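Local structure of HTH-type transcriptional regulator cbl (Escherichia coli K12, 2FYI) at residues V15-L29 against I55-A69. The protein acts as a LysR-family transcription factor that may serve as an accessory regulator of the cys regulon, this chain being its cofactor-binding domain. Sequence-based numbering, arbitrary orientation.
Sequences VLTIATTHTQARYSL and IATLLQNGEADIGIA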
ATOM      1  N   VAL A  15      -9.967 -15.275  18.600  1.00 36.17           N
ATOM      2  CA  VAL A  15      -9.260 -14.563  17.575  1.00 35.04           C
ATOM      3  C   VAL A  15     -10.190 -13.522  16.964  1.00 35.47           C
ATOM      4  O   VAL A  15     -11.283 -13.847  16.507  1.00 36.62           O
ATOM      5  CB  VAL A  15      -8.778 -15.520  16.490  1.00 34.03           C
ATOM      6  CG1 VAL A  15      -7.907 -14.776  15.501  1.00 33.94           C
ATOM      7  CG2 VAL A  15      -8.043 -16.693  17.107  1.00 32.94           C
ATOM      8  N   LEU A  16      -9.764 -12.266  16.957  1.00 34.47           N
ATOM      9  CA  LEU A  16     -10.525 -11.234  16.284  1.00 33.25           C
ATOM     10  C   LEU A  16      -9.843 -10.917  14.966  1.00 33.11           C
ATOM     11  O   LEU A  16      -8.702 -10.482  14.957  1.00 33.34           O
ATOM     12  CB  LEU A  16     -10.578  -9.975  17.138  1.00 32.64           C
ATOM     13  CG  LEU A  16     -11.202  -8.767  16.454  1.00 32.27           C
ATOM     14  CD1 LEU A  16     -12.659  -9.025  16.161  1.00 31.93           C
ATOM     15  CD2 LEU A  16     -11.055  -7.573  17.344  1.00 32.53           C
ATOM     16  N   THR A  17     -10.527 -11.126  13.852  1.00 32.27           N
ATOM     17  CA  THR A  17      -9.936 -10.786  12.578  1.00 32.41           C
ATOM     18  C   THR A  17     -10.556  -9.498  12.009  1.00 32.68           C
ATOM     19  O   THR A  17     -11.762  -9.424  11.792  1.00 33.20           O
ATOM     20  CB  THR A  17     -10.045 -11.947  11.567  1.00 32.43           C
ATOM     21  OG1 THR A  17      -9.297 -13.062  12.047  1.00 33.20           O
ATOM     22  CG2 THR A  17      -9.461 -11.541  10.227  1.00 33.33           C
ATOM     23  N   ILE A  18      -9.723  -8.489  11.764  1.00 31.85           N
ATOM     24  CA  ILE A  18     -10.171  -7.232  11.183  1.00 31.92           C
ATOM     25  C   ILE A  18      -9.583  -7.075   9.801  1.00 32.13           C
ATOM     26  O   ILE A  18      -8.391  -7.283   9.614  1.00 32.54           O
ATOM     27  CB  ILE A  18      -9.708  -6.061  12.018  1.00 31.83           C
ATOM     28  CG1 ILE A  18     -10.522  -6.035  13.311  1.00 31.54           C
ATOM     29  CG2 ILE A  18      -9.787  -4.743  11.215  1.00 31.28           C
ATOM     30  CD1 ILE A  18      -9.839  -5.288  14.435  1.00 31.93           C
ATOM     31  N   ALA A  19     -10.424  -6.723   8.835  1.00 32.08           N
ATOM     32  CA  ALA A  19      -9.964  -6.487   7.488  1.00 32.03           C
ATOM     33  C   ALA A  19     -10.076  -4.996   7.220  1.00 32.36           C
ATOM     34  O   ALA A  19     -11.094  -4.358   7.541  1.00 32.62           O
ATOM     35  CB  ALA A  19     -10.770  -7.285   6.504  1.00 31.12           C
ATOM     36  N   THR A  20      -9.023  -4.433   6.655  1.00 32.41           N
ATOM     37  CA  THR A  20      -8.995  -3.008   6.484  1.00 33.23           C
ATOM     38  C   THR A  20      -8.080  -2.505   5.360  1.00 33.50           C
ATOM     39  O   THR A  20      -7.351  -3.269   4.737  1.00 33.57           O
ATOM     40  CB  THR A  20      -8.610  -2.361   7.791  1.00 32.55           C
ATOM     41  OG1 THR A  20      -8.961  -0.988   7.727  1.00 33.83           O
ATOM     42  CG2 THR A  20      -7.128  -2.509   8.072  1.00 31.06           C
ATOM     43  N   THR A  21      -8.123  -1.207   5.114  1.00 33.97           N
ATOM     44  CA  THR A  21      -7.285  -0.541   4.102  1.00 34.52           C
ATOM     45  C   THR A  21      -6.026   0.066   4.690  1.00 34.34           C
ATOM     46  O   THR A  21      -5.923   0.234   5.906  1.00 35.29           O
ATOM     47  CB  THR A  21      -8.057   0.626   3.451  1.00 34.72           C
ATOM     48  OG1 THR A  21      -8.509   1.548   4.472  1.00 34.56           O
ATOM     49  CG2 THR A  21      -9.249   0.089   2.710  1.00 34.64           C
ATOM     50  N   HIS A  22      -5.097   0.432   3.814  1.00 34.03           N
ATOM     51  CA  HIS A  22      -3.851   1.057   4.204  1.00 33.21           C
ATOM     52  C   HIS A  22      -4.118   2.268   5.066  1.00 33.33           C
ATOM     53  O   HIS A  22      -3.474   2.483   6.109  1.00 32.13           O
ATOM     54  CB  HIS A  22      -3.101   1.494   2.948  1.00 33.23           C
ATOM     55  CG  HIS A  22      -1.841   2.251   3.235  1.00 33.37           C
ATOM     56  ND1 HIS A  22      -1.830   3.607   3.516  1.00 33.02           N
ATOM     57  CD2 HIS A  22      -0.552   1.840   3.297  1.00 32.51           C
ATOM     58  CE1 HIS A  22      -0.588   3.991   3.741  1.00 32.87           C
ATOM     59  NE2 HIS A  22       0.204   2.937   3.619  1.00 33.02           N
ATOM     60  N   THR A  23      -5.090   3.062   4.626  1.00 33.89           N
ATOM     61  CA  THR A  23      -5.385   4.307   5.315  1.00 35.10           C
ATOM     62  C   THR A  23      -5.681   4.102   6.804  1.00 36.20           C
ATOM     63  O   THR A  23      -5.079   4.750   7.647  1.00 37.01           O
ATOM     64  CB  THR A  23      -6.579   5.097   4.705  1.00 34.83           C
ATOM     65  OG1 THR A  23      -6.484   5.167   3.279  1.00 34.53           O
ATOM     66  CG2 THR A  23      -6.594   6.493   5.272  1.00 33.77           C
ATOM     67  N   GLN A  24      -6.623   3.226   7.147  1.00 36.28           N
ATOM     68  CA  GLN A  24      -6.968   3.118   8.561  1.00 36.44           C
ATOM     69  C   GLN A  24      -5.902   2.308   9.290  1.00 35.39           C
ATOM     70  O   GLN A  24      -5.547   2.642  10.402  1.00 35.69           O
ATOM     71  CB  GLN A  24      -8.402   2.588   8.800  1.00 37.06           C
ATOM     72  CG  GLN A  24      -9.278   2.399   7.537  1.00 38.45           C
ATOM     73  CD  GLN A  24      -9.727   3.699   6.848  1.00 40.21           C
ATOM     74  OE1 GLN A  24      -9.433   4.823   7.293  1.00 40.74           O
ATOM     75  NE2 GLN A  24     -10.456   3.540   5.747  1.00 40.85           N
ATOM     76  N   ALA A  25      -5.348   1.292   8.647  1.00 33.45           N
ATOM     77  CA  ALA A  25      -4.332   0.523   9.290  1.00 32.49           C
ATOM     78  C   ALA A  25      -3.206   1.439   9.818  1.00 32.96           C
ATOM     79  O   ALA A  25      -2.685   1.242  10.926  1.00 32.95           O
ATOM     80  CB  ALA A  25      -3.828  -0.503   8.341  1.00 31.55           C
ATOM     81  N   ARG A  26      -2.861   2.465   9.052  1.00 32.76           N
ATOM     82  CA  ARG A  26      -1.782   3.330   9.458  1.00 33.64           C
ATOM     83  C   ARG A  26      -2.180   4.488  10.335  1.00 33.92           C
ATOM     84  O   ARG A  26      -1.442   4.874  11.230  1.00 34.15           O
ATOM     85  CB  ARG A  26      -1.109   3.916   8.240  1.00 34.16           C
ATOM     86  CG  ARG A  26      -0.481   2.875   7.415  1.00 35.43           C
ATOM     87  CD  ARG A  26       0.772   3.345   6.866  1.00 35.16           C
ATOM     88  NE  ARG A  26       1.779   3.503   7.890  1.00 35.65           N
ATOM     89  CZ  ARG A  26       2.857   4.255   7.686  1.00 36.46           C
ATOM     90  NH1 ARG A  26       3.005   4.882   6.516  1.00 36.07           N
ATOM     91  NH2 ARG A  26       3.780   4.374   8.624  1.00 36.23           N
ATOM     92  N   TYR A  27      -3.323   5.089  10.066  1.00 33.56           N
ATOM     93  CA  TYR A  27      -3.572   6.404  10.624  1.00 33.53           C
ATOM     94  C   TYR A  27      -4.674   6.505  11.660  1.00 34.38           C
ATOM     95  O   TYR A  27      -4.826   7.535  12.310  1.00 35.36           O
ATOM     96  CB  TYR A  27      -3.843   7.417   9.521  1.00 32.93           C
ATOM     97  CG  TYR A  27      -2.785   7.397   8.471  1.00 32.51           C
ATOM     98  CD1 TYR A  27      -3.093   7.121   7.139  1.00 31.68           C
ATOM     99  CD2 TYR A  27      -1.464   7.614   8.815  1.00 32.26           C
ATOM    100  CE1 TYR A  27      -2.113   7.068   6.171  1.00 31.88           C
ATOM    101  CE2 TYR A  27      -0.482   7.576   7.869  1.00 32.73           C
ATOM    102  CZ  TYR A  27      -0.803   7.295   6.544  1.00 32.94           C
ATOM    103  OH  TYR A  27       0.224   7.275   5.613  1.00 33.96           O
ATOM    104  N   SER A  28      -5.464   5.458  11.830  1.00 34.83           N
ATOM    105  CA  SER A  28      -6.548   5.502  12.843  1.00 34.03           C
ATOM    106  C   SER A  28      -6.600   4.297  13.762  1.00 33.93           C
ATOM    107  O   SER A  28      -6.873   4.462  14.932  1.00 35.13           O
ATOM    108  CB  SER A  28      -7.917   5.632  12.198  1.00 33.44           C
ATOM    109  OG  SER A  28      -7.859   6.551  11.121  1.00 35.22           O
ATOM    110  N   LEU A  29      -6.364   3.090  13.247  1.00 32.60           N
ATOM    111  CA  LEU A  29      -6.490   1.900  14.058  1.00 31.62           C
ATOM    112  C   LEU A  29      -5.484   1.737  15.175  1.00 31.82           C
ATOM    113  O   LEU A  29      -5.811   1.139  16.189  1.00 32.65           O
ATOM    114  CB  LEU A  29      -6.437   0.665  13.205  1.00 31.46           C
ATOM    115  CG  LEU A  29      -7.737   0.391  12.495  1.00 32.85           C
ATOM    116  CD1 LEU A  29      -7.458  -0.594  11.371  1.00 33.72           C
ATOM    117  CD2 LEU A  29      -8.753  -0.162  13.464  1.00 32.61           C
ATOM    118  N   ILE A  55     -12.461  -6.543   1.163  1.00 36.22           N
ATOM    119  CA  ILE A  55     -12.924  -6.434   2.505  1.00 34.15           C
ATOM    120  C   ILE A  55     -14.365  -6.873   2.578  1.00 34.08           C
ATOM    121  O   ILE A  55     -14.753  -7.628   3.478  1.00 34.45           O
ATOM    122  CB  ILE A  55     -12.800  -5.022   2.987  1.00 33.37           C
ATOM    123  CG1 ILE A  55     -11.374  -4.530   2.756  1.00 32.62           C
ATOM    124  CG2 ILE A  55     -13.152  -4.952   4.454  1.00 33.57           C
ATOM    125  CD1 ILE A  55     -11.035  -3.240   3.474  1.00 32.84           C
ATOM    126  N   ALA A  56     -15.166  -6.428   1.621  1.00 33.60           N
ATOM    127  CA  ALA A  56     -16.565  -6.840   1.580  1.00 32.67           C
ATOM    128  C   ALA A  56     -16.677  -8.351   1.395  1.00 33.16           C
ATOM    129  O   ALA A  56     -17.474  -9.002   2.050  1.00 33.96           O
ATOM    130  CB  ALA A  56     -17.309  -6.108   0.484  1.00 32.22           C
ATOM    131  N   THR A  57     -15.875  -8.921   0.509  1.00 33.30           N
ATOM    132  CA  THR A  57     -15.922 -10.348   0.292  1.00 33.37           C
ATOM    133  C   THR A  57     -15.545 -11.101   1.553  1.00 33.83           C
ATOM    134  O   THR A  57     -16.209 -12.062   1.912  1.00 34.36           O
ATOM    135  CB  THR A  57     -14.983 -10.722  -0.813  1.00 34.06           C
ATOM    136  OG1 THR A  57     -15.489 -10.153  -2.014  1.00 36.12           O
ATOM    137  CG2 THR A  57     -14.909 -12.209  -0.974  1.00 33.72           C
ATOM    138  N   LEU A  58     -14.488 -10.669   2.239  1.00 33.89           N
ATOM    139  CA  LEU A  58     -14.053 -11.384   3.435  1.00 33.69           C
ATOM    140  C   LEU A  58     -15.155 -11.368   4.470  1.00 34.08           C
ATOM    141  O   LEU A  58     -15.357 -12.340   5.177  1.00 34.35           O
ATOM    142  CB  LEU A  58     -12.769 -10.792   4.010  1.00 32.89           C
ATOM    143  CG  LEU A  58     -11.510 -10.904   3.138  1.00 31.40           C
ATOM    144  CD1 LEU A  58     -10.499  -9.960   3.700  1.00 31.68           C
ATOM    145  CD2 LEU A  58     -10.951 -12.304   3.081  1.00 29.19           C
ATOM    146  N   LEU A  59     -15.886 -10.266   4.552  1.00 34.05           N
ATOM    147  CA  LEU A  59     -16.981 -10.210   5.492  1.00 34.10           C
ATOM    148  C   LEU A  59     -18.077 -11.161   5.075  1.00 35.71           C
ATOM    149  O   LEU A  59     -18.590 -11.892   5.912  1.00 35.37           O
ATOM    150  CB  LEU A  59     -17.524  -8.797   5.625  1.00 32.47           C
ATOM    151  CG  LEU A  59     -16.776  -7.813   6.515  1.00 30.90           C
ATOM    152  CD1 LEU A  59     -17.517  -6.487   6.552  1.00 30.27           C
ATOM    153  CD2 LEU A  59     -16.639  -8.370   7.899  1.00 29.85           C
ATOM    154  N   GLN A  60     -18.437 -11.166   3.795  1.00 37.83           N
ATOM    155  CA  GLN A  60     -19.479 -12.069   3.317  1.00 41.84           C
ATOM    156  C   GLN A  60     -19.148 -13.516   3.647  1.00 41.42           C
ATOM    157  O   GLN A  60     -20.021 -14.265   4.028  1.00 42.51           O
ATOM    158  CB  GLN A  60     -19.717 -11.910   1.817  1.00 43.27           C
ATOM    159  CG  GLN A  60     -20.144 -10.473   1.393  1.00 46.67           C
ATOM    160  CD  GLN A  60     -19.815 -10.130  -0.093  1.00 47.58           C
ATOM    161  OE1 GLN A  60     -19.819 -11.021  -0.966  1.00 50.20           O
ATOM    162  NE2 GLN A  60     -19.529  -8.835  -0.377  1.00 48.91           N
ATOM    163  N   ASN A  61     -17.880 -13.893   3.531  1.00 41.04           N
ATOM    164  CA  ASN A  61     -17.418 -15.258   3.775  1.00 41.40           C
ATOM    165  C   ASN A  61     -17.151 -15.614   5.218  1.00 41.26           C
ATOM    166  O   ASN A  61     -16.839 -16.749   5.518  1.00 42.11           O
ATOM    167  CB  ASN A  61     -16.089 -15.460   3.060  1.00 42.88           C
ATOM    168  CG  ASN A  61     -16.220 -15.354   1.562  1.00 44.54           C
ATOM    169  OD1 ASN A  61     -17.301 -15.582   1.014  1.00 44.68           O
ATOM    170  ND2 ASN A  61     -15.119 -14.998   0.882  1.00 44.73           N
ATOM    171  N   GLY A  62     -17.198 -14.647   6.113  1.00 41.15           N
ATOM    172  CA  GLY A  62     -16.808 -14.909   7.488  1.00 40.84           C
ATOM    173  C   GLY A  62     -15.311 -15.045   7.712  1.00 41.24           C
ATOM    174  O   GLY A  62     -14.878 -15.339   8.798  1.00 40.51           O
ATOM    175  N   GLU A  63     -14.512 -14.819   6.682  1.00 43.05           N
ATOM    176  CA  GLU A  63     -13.052 -14.776   6.825  1.00 44.29           C
ATOM    177  C   GLU A  63     -12.560 -13.612   7.676  1.00 43.67           C
ATOM    178  O   GLU A  63     -11.399 -13.621   8.106  1.00 44.55           O
ATOM    179  CB  GLU A  63     -12.368 -14.644   5.472  1.00 46.46           C
ATOM    180  CG  GLU A  63     -12.595 -15.774   4.525  1.00 50.20           C
ATOM    181  CD  GLU A  63     -12.213 -17.086   5.148  1.00 53.40           C
ATOM    182  OE1 GLU A  63     -11.267 -17.115   5.968  1.00 54.98           O
ATOM    183  OE2 GLU A  63     -12.878 -18.105   4.842  1.00 55.96           O
ATOM    184  N   ALA A  64     -13.409 -12.596   7.871  1.00 41.21           N
ATOM    185  CA  ALA A  64     -13.095 -11.503   8.771  1.00 38.46           C
ATOM    186  C   ALA A  64     -14.312 -11.208   9.610  1.00 37.50           C
ATOM    187  O   ALA A  64     -15.425 -11.372   9.155  1.00 36.99           O
ATOM    188  CB  ALA A  64     -12.687 -10.291   7.998  1.00 37.06           C
ATOM    189  N   ASP A  65     -14.090 -10.754  10.829  1.00 37.01           N
ATOM    190  CA  ASP A  65     -15.155 -10.386  11.726  1.00 37.05           C
ATOM    191  C   ASP A  65     -15.656  -8.948  11.467  1.00 36.50           C
ATOM    192  O   ASP A  65     -16.850  -8.729  11.348  1.00 36.57           O
ATOM    193  CB  ASP A  65     -14.680 -10.597  13.175  1.00 39.59           C
ATOM    194  CG  ASP A  65     -14.078 -12.031  13.422  1.00 43.09           C
ATOM    195  OD1 ASP A  65     -14.725 -13.053  13.063  1.00 44.72           O
ATOM    196  OD2 ASP A  65     -12.963 -12.162  14.013  1.00 44.16           O
ATOM    197  N   ILE A  66     -14.741  -7.982  11.363  1.00 35.69           N
ATOM    198  CA  ILE A  66     -15.075  -6.570  11.129  1.00 35.07           C
ATOM    199  C   ILE A  66     -14.360  -6.033   9.890  1.00 35.73           C
ATOM    200  O   ILE A  66     -13.177  -6.314   9.697  1.00 36.29           O
ATOM    201  CB  ILE A  66     -14.627  -5.700  12.317  1.00 34.58           C
ATOM    202  CG1 ILE A  66     -15.203  -6.253  13.606  1.00 34.48           C
ATOM    203  CG2 ILE A  66     -15.089  -4.287  12.165  1.00 33.04           C
ATOM    204  CD1 ILE A  66     -14.516  -5.744  14.797  1.00 34.53           C
ATOM    205  N   GLY A  67     -15.068  -5.266   9.058  1.00 35.55           N
ATOM    206  CA  GLY A  67     -14.460  -4.647   7.893  1.00 35.48           C
ATOM    207  C   GLY A  67     -14.412  -3.148   8.102  1.00 36.10           C
ATOM    208  O   GLY A  67     -15.379  -2.557   8.594  1.00 36.61           O
ATOM    209  N   ILE A  68     -13.291  -2.522   7.744  1.00 35.87           N
ATOM    210  CA  ILE A  68     -13.167  -1.069   7.911  1.00 35.80           C
ATOM    211  C   ILE A  68     -12.608  -0.415   6.667  1.00 36.46           C
ATOM    212  O   ILE A  68     -11.463  -0.689   6.260  1.00 37.35           O
ATOM    213  CB  ILE A  68     -12.261  -0.707   9.090  1.00 35.92           C
ATOM    214  CG1 ILE A  68     -12.870  -1.229  10.399  1.00 36.00           C
ATOM    215  CG2 ILE A  68     -12.059   0.782   9.149  1.00 35.25           C
ATOM    216  CD1 ILE A  68     -11.838  -1.687  11.430  1.00 35.81           C
ATOM    217  N   ALA A  69     -13.422   0.446   6.060  1.00 36.38           N
ATOM    218  CA  ALA A  69     -13.042   1.122   4.815  1.00 36.81           C
ATOM    219  C   ALA A  69     -13.925   2.337   4.585  1.00 38.55           C
ATOM    220  O   ALA A  69     -14.941   2.521   5.272  1.00 38.56           O
ATOM    221  CB  ALA A  69     -13.145   0.179   3.658  1.00 36.44           C
TER
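I68 lays CG2 against Q24 CG, in the 22-27 helix, while CD1 packs on I18 CG2 at 3.7 Å and also reaches L29 CD2. With CG1 anti to its own carbonyl carbon (chi1 -63°), the longer branch runs back along the sheet to those two partners. Further along this face I66 CD1 meets L16 CD1, and F208 of the 203-212 helix covers I18 and I66. On the other face A19 CB sits among I55 CG2, L58 CD1 and A64 CB, each 3.9 Å away, which seats the 52-61 helix on the sheet; I55 CD1 reaches the backbone of T20, against its CA and C. At G67 a CB would point to this face and run into L59 CD1. Strands 15-20 and 66-69 are parallel neighbours, joined by A19 N to I66 O (2.9 Å) and I68 N to A19 O (2.9 Å). At the end of the pairing, T20 OG1 gives a hydrogen bond to I68 O at 2.9 Å, tilted 32° from the carbonyl plane. At the beginning, D65 N donates to T17 O at 2.8 Å, and the D65 carboxylate turns back so that OD2 takes T17 N at 2.7 Å, almost straight, on its anti side though 29° out of the carboxylate plane. Replacing D65 with an alanine would probably leave T17 N without this acceptor and weaken the hold on the beginning of the paired strands. Strand 43-49 borders 15-20 on its other edge, so the three strands run parallel within the mixed sheet of a LysR cofactor-binding domain, a fold related to periplasmic binding proteins. The chemistry is thus divided: aliphatic groups pack on both faces, while backbone amides, with one carboxylate and one hydroxyl at the ends, fix the strand register.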